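Local coordinates for MAU2 chromatid cohesion factor homolog (Saccharomyces cerevisiae, PDB 4XDN), which forms a complex with Scc2 that is required for the cohesin complex to associate with chromosomes, and takes part in sister chromatid cohesion, at residues E38-A43 / T88-E93; K57-L62 / I96-N101. All blocks are in the same frame, centred on the assembly; numbering follows the deposited sequence.

Contact 1: E38-A43 / T88-E93; sequences EYRDHA and TFEMVE
R40 and E90 mark the closest backbone approach of the two helical segments, their CA atoms 9.7 Å apart, and both send their CB toward the other helix. Residues 38-43 lie on helix 29-45 and residues 88-93 on helix 81-98, the first and third in a row of up-and-down helices belonging to the all-helical superhelix of the Scc4/Mau2 family. The two therefore run in roughly the same direction, at a separation bridged by long side chains and a water. A salt-bridge network does this: R40 NH1 meets E90 OE1 at 2.7 Å. The side chains cross at about a right angle, and the acceptor oxygen offers its anti lone pair, turned away from OE2. E90 stays extended beyond CG (chi2 -180°), which carries its carboxylate out to the arginine. R40 bends at chi3 (60°), and its NE and NH2 both grip OD1 of the neighbouring D41 from one face of that carboxylate, with NE at 2.9 Å from OD1. Arginine suits this place because its planar group can hold an acid on each of two edges, which fixes its rotation. Glutamate suits the buried partner position because its long chain spans the gap and its two oxygens can take several donors: Q37 also bonds OE1, while Y33 and K86 hold OE2. Three of these partners, Y33, Q37 and R40, come from helix 29-45. A water adds a second link, accepting from R40 NH1 at 2.9 Å and donating to the backbone O of E90 at 2.7 Å.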
loop_
_atom_site.group_PDB
_atom_site.type_symbol
_atom_site.label_atom_id
_atom_site.label_comp_id
_atom_site.label_asym_id
_atom_site.label_seq_id
_atom_site.Cartn_x
_atom_site.Cartn_y
_atom_site.Cartn_z
ATOM N N GLU A 38 -34.196 2.910 14.972
ATOM C CA GLU A 38 -33.704 3.516 16.207
ATOM C C GLU A 38 -32.618 2.656 16.840
ATOM O O GLU A 38 -31.575 3.168 17.246
ATOM C CB GLU A 38 -34.846 3.737 17.210
ATOM C CG GLU A 38 -34.370 4.236 18.573
ATOM C CD GLU A 38 -35.499 4.690 19.484
ATOM O OE1 GLU A 38 -36.653 4.259 19.281
ATOM O OE2 GLU A 38 -35.225 5.483 20.411
ATOM N N TYR A 39 -32.864 1.350 16.923
ATOM C CA TYR A 39 -31.887 0.424 17.490
ATOM C C TYR A 39 -30.569 0.483 16.717
ATOM O O TYR A 39 -29.488 0.480 17.309
ATOM C CB TYR A 39 -32.433 -1.007 17.483
ATOM C CG TYR A 39 -33.519 -1.272 18.505
ATOM C CD1 TYR A 39 -33.363 -0.889 19.830
ATOM C CD2 TYR A 39 -34.701 -1.908 18.141
ATOM C CE1 TYR A 39 -34.351 -1.131 20.765
ATOM C CE2 TYR A 39 -35.696 -2.155 19.070
ATOM C CZ TYR A 39 -35.517 -1.764 20.379
ATOM O OH TYR A 39 -36.505 -2.010 21.306
ATOM N N ARG A 40 -30.670 0.538 15.392
ATOM C CA ARG A 40 -29.497 0.611 14.530
ATOM C C ARG A 40 -28.760 1.930 14.725
ATOM O O ARG A 40 -27.561 1.946 14.994
ATOM C CB ARG A 40 -29.904 0.453 13.063
ATOM C CG ARG A 40 -28.756 0.595 12.054
ATOM C CD ARG A 40 -29.292 0.868 10.660
ATOM N NE ARG A 40 -30.080 2.098 10.620
ATOM C CZ ARG A 40 -31.024 2.366 9.721
ATOM N NH1 ARG A 40 -31.317 1.490 8.767
ATOM N NH2 ARG A 40 -31.684 3.515 9.779
ATOM N N ASP A 41 -29.486 3.035 14.584
ATOM C CA ASP A 41 -28.878 4.360 14.618
ATOM C C ASP A 41 -28.296 4.679 15.991
ATOM O O ASP A 41 -27.376 5.491 16.106
ATOM C CB ASP A 41 -29.902 5.426 14.220
ATOM C CG ASP A 41 -30.386 5.266 12.791
ATOM O OD1 ASP A 41 -29.695 4.593 11.997
ATOM O OD2 ASP A 41 -31.457 5.818 12.459
ATOM N N HIS A 42 -28.828 4.039 17.027
ATOM C CA HIS A 42 -28.314 4.233 18.375
ATOM C C HIS A 42 -27.029 3.439 18.576
ATOM O O HIS A 42 -26.140 3.857 19.320
ATOM C CB HIS A 42 -29.351 3.825 19.419
ATOM C CG HIS A 42 -29.014 4.286 20.800
ATOM N ND1 HIS A 42 -29.147 5.600 21.196
ATOM C CD2 HIS A 42 -28.532 3.615 21.871
ATOM C CE1 HIS A 42 -28.771 5.716 22.457
ATOM N NE2 HIS A 42 -28.392 4.528 22.890
ATOM N N ALA A 43 -26.936 2.289 17.916
ATOM C CA ALA A 43 -25.708 1.506 17.936
ATOM C C ALA A 43 -24.583 2.280 17.251
ATOM O O ALA A 43 -23.443 2.270 17.714
ATOM C CB ALA A 43 -25.921 0.163 17.266
ATOM N N THR A 88 -35.515 -4.779 3.168
ATOM C CA THR A 88 -34.534 -5.824 2.910
ATOM C C THR A 88 -33.131 -5.239 2.798
ATOM O O THR A 88 -32.182 -5.791 3.349
ATOM C CB THR A 88 -34.871 -6.598 1.623
ATOM O OG1 THR A 88 -36.155 -7.215 1.767
ATOM C CG2 THR A 88 -33.829 -7.678 1.341
ATOM N N PHE A 89 -33.009 -4.119 2.090
ATOM C CA PHE A 89 -31.716 -3.466 1.905
ATOM C C PHE A 89 -31.125 -2.994 3.235
ATOM O O PHE A 89 -29.949 -3.231 3.509
ATOM C CB PHE A 89 -31.846 -2.281 0.941
ATOM C CG PHE A 89 -32.100 -2.675 -0.497
ATOM C CD1 PHE A 89 -31.707 -3.914 -0.986
ATOM C CD2 PHE A 89 -32.726 -1.792 -1.363
ATOM C CE1 PHE A 89 -31.942 -4.263 -2.305
ATOM C CE2 PHE A 89 -32.961 -2.139 -2.682
ATOM C CZ PHE A 89 -32.568 -3.374 -3.152
ATOM N N GLU A 90 -31.936 -2.333 4.059
ATOM C CA GLU A 90 -31.469 -1.856 5.358
ATOM C C GLU A 90 -31.063 -3.025 6.244
ATOM O O GLU A 90 -30.024 -2.984 6.906
ATOM C CB GLU A 90 -32.547 -1.028 6.054
ATOM C CG GLU A 90 -32.780 0.334 5.435
ATOM C CD GLU A 90 -33.849 1.119 6.163
ATOM O OE1 GLU A 90 -33.658 1.420 7.359
ATOM O OE2 GLU A 90 -34.886 1.430 5.542
ATOM N N MET A 91 -31.888 -4.067 6.252
ATOM C CA MET A 91 -31.599 -5.262 7.033
ATOM C C MET A 91 -30.317 -5.943 6.570
ATOM O O MET A 91 -29.435 -6.235 7.377
ATOM C CB MET A 91 -32.760 -6.248 6.943
ATOM C CG MET A 91 -32.440 -7.620 7.512
ATOM S SD MET A 91 -33.802 -8.782 7.398
ATOM C CE MET A 91 -32.908 -10.288 7.752
ATOM N N VAL A 92 -30.232 -6.213 5.271
ATOM C CA VAL A 92 -29.094 -6.920 4.699
ATOM C C VAL A 92 -27.817 -6.109 4.881
ATOM O O VAL A 92 -26.736 -6.672 5.041
ATOM C CB VAL A 92 -29.321 -7.224 3.200
ATOM C CG1 VAL A 92 -28.015 -7.589 2.501
ATOM C CG2 VAL A 92 -30.330 -8.346 3.044
ATOM N N GLU A 93 -27.948 -4.788 4.851
ATOM C CA GLU A 93 -26.820 -3.898 5.094
ATOM C C GLU A 93 -26.175 -4.234 6.438
ATOM O O GLU A 93 -24.952 -4.199 6.580
ATOM C CB GLU A 93 -27.275 -2.438 5.069
ATOM C CG GLU A 93 -26.148 -1.420 5.112
ATOM C CD GLU A 93 -25.505 -1.192 3.757
ATOM O OE1 GLU A 93 -24.670 -0.269 3.655
ATOM O OE2 GLU A 93 -25.830 -1.924 2.796
HETATM O O HOH W 1 -29.508 -0.503 7.728
#

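Contact 2: K57-L62 / I96-N101; sequences KQYYGL and IQETYN
Y59 and Y60 reach from helix 53-76 to E98 in the last turn of helix 81-98. The two helices follow each other in the chain as an antiparallel helical hairpin within the all-helical superhelix, and touch here near the beginning of one and the end of the other; Y60 and E98 have the nearest CA atoms, 7.9 Å apart. The polar link is one hydrogen bond, from Y59 OH to E98 OE1 at 3.0 Å. The hydroxyl arrives from above the carboxylate plane, 38° out of it, and the chain of E98, bent at chi2 (-61°), places the carboxylate beside the tyrosines. Tyrosine fits because its ring packs in the buried interface while its hydroxyl offers the acid a hydrogen bond. S368 bonds E98 OE2 and the backbone N of M369 bonds Y59 OH, so the start of helix 369-398 is drawn into the same cluster. The remaining cross-segment contact is packing: E98 OE1 lies at the edge of the Y60 ring, 3.6 Å from CE1. Between the tyrosines, the edge of Y59 leans over one face of Y60, CD2 standing 3.6 Å above that plane. Y60 OH is held by N370 and by the backbone of another protein chain, probably Scc2, whose backbone also bonds OD1 and ND2 of N101. Past E98 the chain leaves the helix at T99, where threonine suits an ST turn: its hydroxyl, which also bonds the backbone O of L95, accepts from the N of N101, with T99 OG1 and N101 N 3.3 Å apart.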
loop_
_atom_site.group_PDB
_atom_site.type_symbol
_atom_site.label_atom_id
_atom_site.label_comp_id
_atom_site.label_asym_id
_atom_site.label_seq_id
_atom_site.Cartn_x
_atom_site.Cartn_y
_atom_site.Cartn_z
ATOM N N LYS A 57 -21.340 -6.339 23.803
ATOM C CA LYS A 57 -22.596 -7.070 23.916
ATOM C C LYS A 57 -23.786 -6.144 23.712
ATOM O O LYS A 57 -24.769 -6.512 23.071
ATOM C CB LYS A 57 -22.698 -7.754 25.279
ATOM C CG LYS A 57 -21.782 -8.954 25.436
ATOM C CD LYS A 57 -21.878 -9.554 26.828
ATOM C CE LYS A 57 -23.228 -10.233 27.039
ATOM N NZ LYS A 57 -23.313 -10.861 28.398
ATOM N N GLN A 58 -23.689 -4.938 24.259
ATOM C CA GLN A 58 -24.752 -3.951 24.123
ATOM C C GLN A 58 -24.858 -3.453 22.689
ATOM O O GLN A 58 -25.959 -3.294 22.160
ATOM C CB GLN A 58 -24.514 -2.770 25.065
ATOM C CG GLN A 58 -24.496 -3.148 26.534
ATOM C CD GLN A 58 -25.350 -2.230 27.378
ATOM O OE1 GLN A 58 -26.555 -2.101 27.152
ATOM N NE2 GLN A 58 -24.730 -1.578 28.355
ATOM N N TYR A 59 -23.711 -3.204 22.064
ATOM C CA TYR A 59 -23.686 -2.737 20.685
ATOM C C TYR A 59 -24.358 -3.743 19.762
ATOM O O TYR A 59 -25.207 -3.384 18.951
ATOM C CB TYR A 59 -22.251 -2.486 20.219
ATOM C CG TYR A 59 -22.143 -2.201 18.737
ATOM C CD1 TYR A 59 -22.317 -0.916 18.242
ATOM C CD2 TYR A 59 -21.870 -3.218 17.832
ATOM C CE1 TYR A 59 -22.221 -0.651 16.889
ATOM C CE2 TYR A 59 -21.774 -2.964 16.476
ATOM C CZ TYR A 59 -21.949 -1.679 16.011
ATOM O OH TYR A 59 -21.853 -1.423 14.660
ATOM N N TYR A 60 -23.972 -5.006 19.890
ATOM C CA TYR A 60 -24.523 -6.051 19.043
ATOM C C TYR A 60 -25.910 -6.470 19.525
ATOM O O TYR A 60 -26.694 -7.031 18.762
ATOM C CB TYR A 60 -23.574 -7.252 18.999
ATOM C CG TYR A 60 -22.434 -7.091 18.015
ATOM C CD1 TYR A 60 -22.653 -6.567 16.748
ATOM C CD2 TYR A 60 -21.138 -7.462 18.352
ATOM C CE1 TYR A 60 -21.624 -6.414 15.846
ATOM C CE2 TYR A 60 -20.098 -7.314 17.452
ATOM C CZ TYR A 60 -20.350 -6.789 16.199
ATOM O OH TYR A 60 -19.331 -6.635 15.290
ATOM N N GLY A 61 -26.212 -6.190 20.788
ATOM C CA GLY A 61 -27.551 -6.391 21.303
ATOM C C GLY A 61 -28.525 -5.503 20.553
ATOM O O GLY A 61 -29.626 -5.925 20.195
ATOM N N LEU A 62 -28.104 -4.267 20.301
ATOM C CA LEU A 62 -28.916 -3.318 19.551
ATOM C C LEU A 62 -29.067 -3.751 18.096
ATOM O O LEU A 62 -30.165 -3.705 17.542
ATOM C CB LEU A 62 -28.300 -1.920 19.621
ATOM C CG LEU A 62 -28.320 -1.259 21.002
ATOM C CD1 LEU A 62 -27.368 -0.079 21.039
ATOM C CD2 LEU A 62 -29.732 -0.821 21.366
ATOM N N ILE A 96 -24.425 -7.734 6.414
ATOM C CA ILE A 96 -23.156 -7.644 5.708
ATOM C C ILE A 96 -22.080 -6.972 6.563
ATOM O O ILE A 96 -20.921 -7.390 6.551
ATOM C CB ILE A 96 -23.336 -6.873 4.379
ATOM C CG1 ILE A 96 -24.195 -7.699 3.419
ATOM C CG2 ILE A 96 -21.991 -6.568 3.730
ATOM C CD1 ILE A 96 -24.613 -6.963 2.160
ATOM N N GLN A 97 -22.465 -5.942 7.309
ATOM C CA GLN A 97 -21.501 -5.130 8.047
ATOM C C GLN A 97 -21.294 -5.573 9.495
ATOM O O GLN A 97 -20.267 -5.258 10.095
ATOM C CB GLN A 97 -21.933 -3.664 8.029
ATOM C CG GLN A 97 -21.885 -3.020 6.651
ATOM C CD GLN A 97 -22.182 -1.534 6.695
ATOM O OE1 GLN A 97 -22.386 -0.961 7.767
ATOM N NE2 GLN A 97 -22.210 -0.900 5.528
ATOM N N GLU A 98 -22.258 -6.303 10.052
ATOM C CA GLU A 98 -22.238 -6.632 11.478
ATOM C C GLU A 98 -22.055 -8.124 11.760
ATOM O O GLU A 98 -21.669 -8.497 12.868
ATOM C CB GLU A 98 -23.531 -6.142 12.143
ATOM C CG GLU A 98 -23.891 -4.694 11.818
ATOM C CD GLU A 98 -22.827 -3.704 12.270
ATOM O OE1 GLU A 98 -22.088 -4.010 13.229
ATOM O OE2 GLU A 98 -22.732 -2.617 11.663
ATOM N N THR A 99 -22.316 -8.967 10.760
ATOM C CA THR A 99 -22.340 -10.418 10.953
ATOM C C THR A 99 -21.497 -11.179 9.931
ATOM O O THR A 99 -20.908 -10.585 9.029
ATOM C CB THR A 99 -23.785 -10.965 10.868
ATOM O OG1 THR A 99 -24.258 -10.876 9.518
ATOM C CG2 THR A 99 -24.722 -10.182 11.778
ATOM N N TYR A 100 -21.456 -12.501 10.089
ATOM C CA TYR A 100 -20.835 -13.395 9.114
ATOM C C TYR A 100 -21.894 -14.177 8.337
ATOM O O TYR A 100 -21.574 -15.108 7.597
ATOM C CB TYR A 100 -19.880 -14.374 9.803
ATOM C CG TYR A 100 -18.654 -13.733 10.411
ATOM C CD1 TYR A 100 -17.718 -13.085 9.616
ATOM C CD2 TYR A 100 -18.421 -13.794 11.778
ATOM C CE1 TYR A 100 -16.594 -12.503 10.167
ATOM C CE2 TYR A 100 -17.298 -13.218 12.338
ATOM C CZ TYR A 100 -16.387 -12.575 11.528
ATOM O OH TYR A 100 -15.269 -11.999 12.084
ATOM N N ASN A 101 -23.156 -13.799 8.513
ATOM C CA ASN A 101 -24.261 -14.495 7.867
ATOM C C ASN A 101 -24.449 -14.028 6.427
ATOM O O ASN A 101 -25.441 -13.379 6.087
ATOM C CB ASN A 101 -25.543 -14.295 8.675
ATOM C CG ASN A 101 -25.441 -14.884 10.066
ATOM O OD1 ASN A 101 -24.772 -14.329 10.936
ATOM N ND2 ASN A 101 -26.097 -16.016 10.283
#

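How the contacts relate
Both contacts use helix 81-98, contact 1 midway along it and contact 2 at its C-terminal end, and their centres lie about 10 Å apart. Contact 1 joins helices that are not consecutive in the chain, their CA atoms farther apart than in contact 2, and long charged side chains and a water bridge them at a partly buried site. Contact 2 joins consecutive helices in a buried setting, where a neutral hydroxyl meets an acid and two tyrosine rings supply the packing. Helix 53-76 ties them together: Y59 CE1 lies 3.3 Å from A43 O, and Y39 CB lies 3.5 Å from L62 O. Along the chain their segments alternate, and together the contacts link the first three helices.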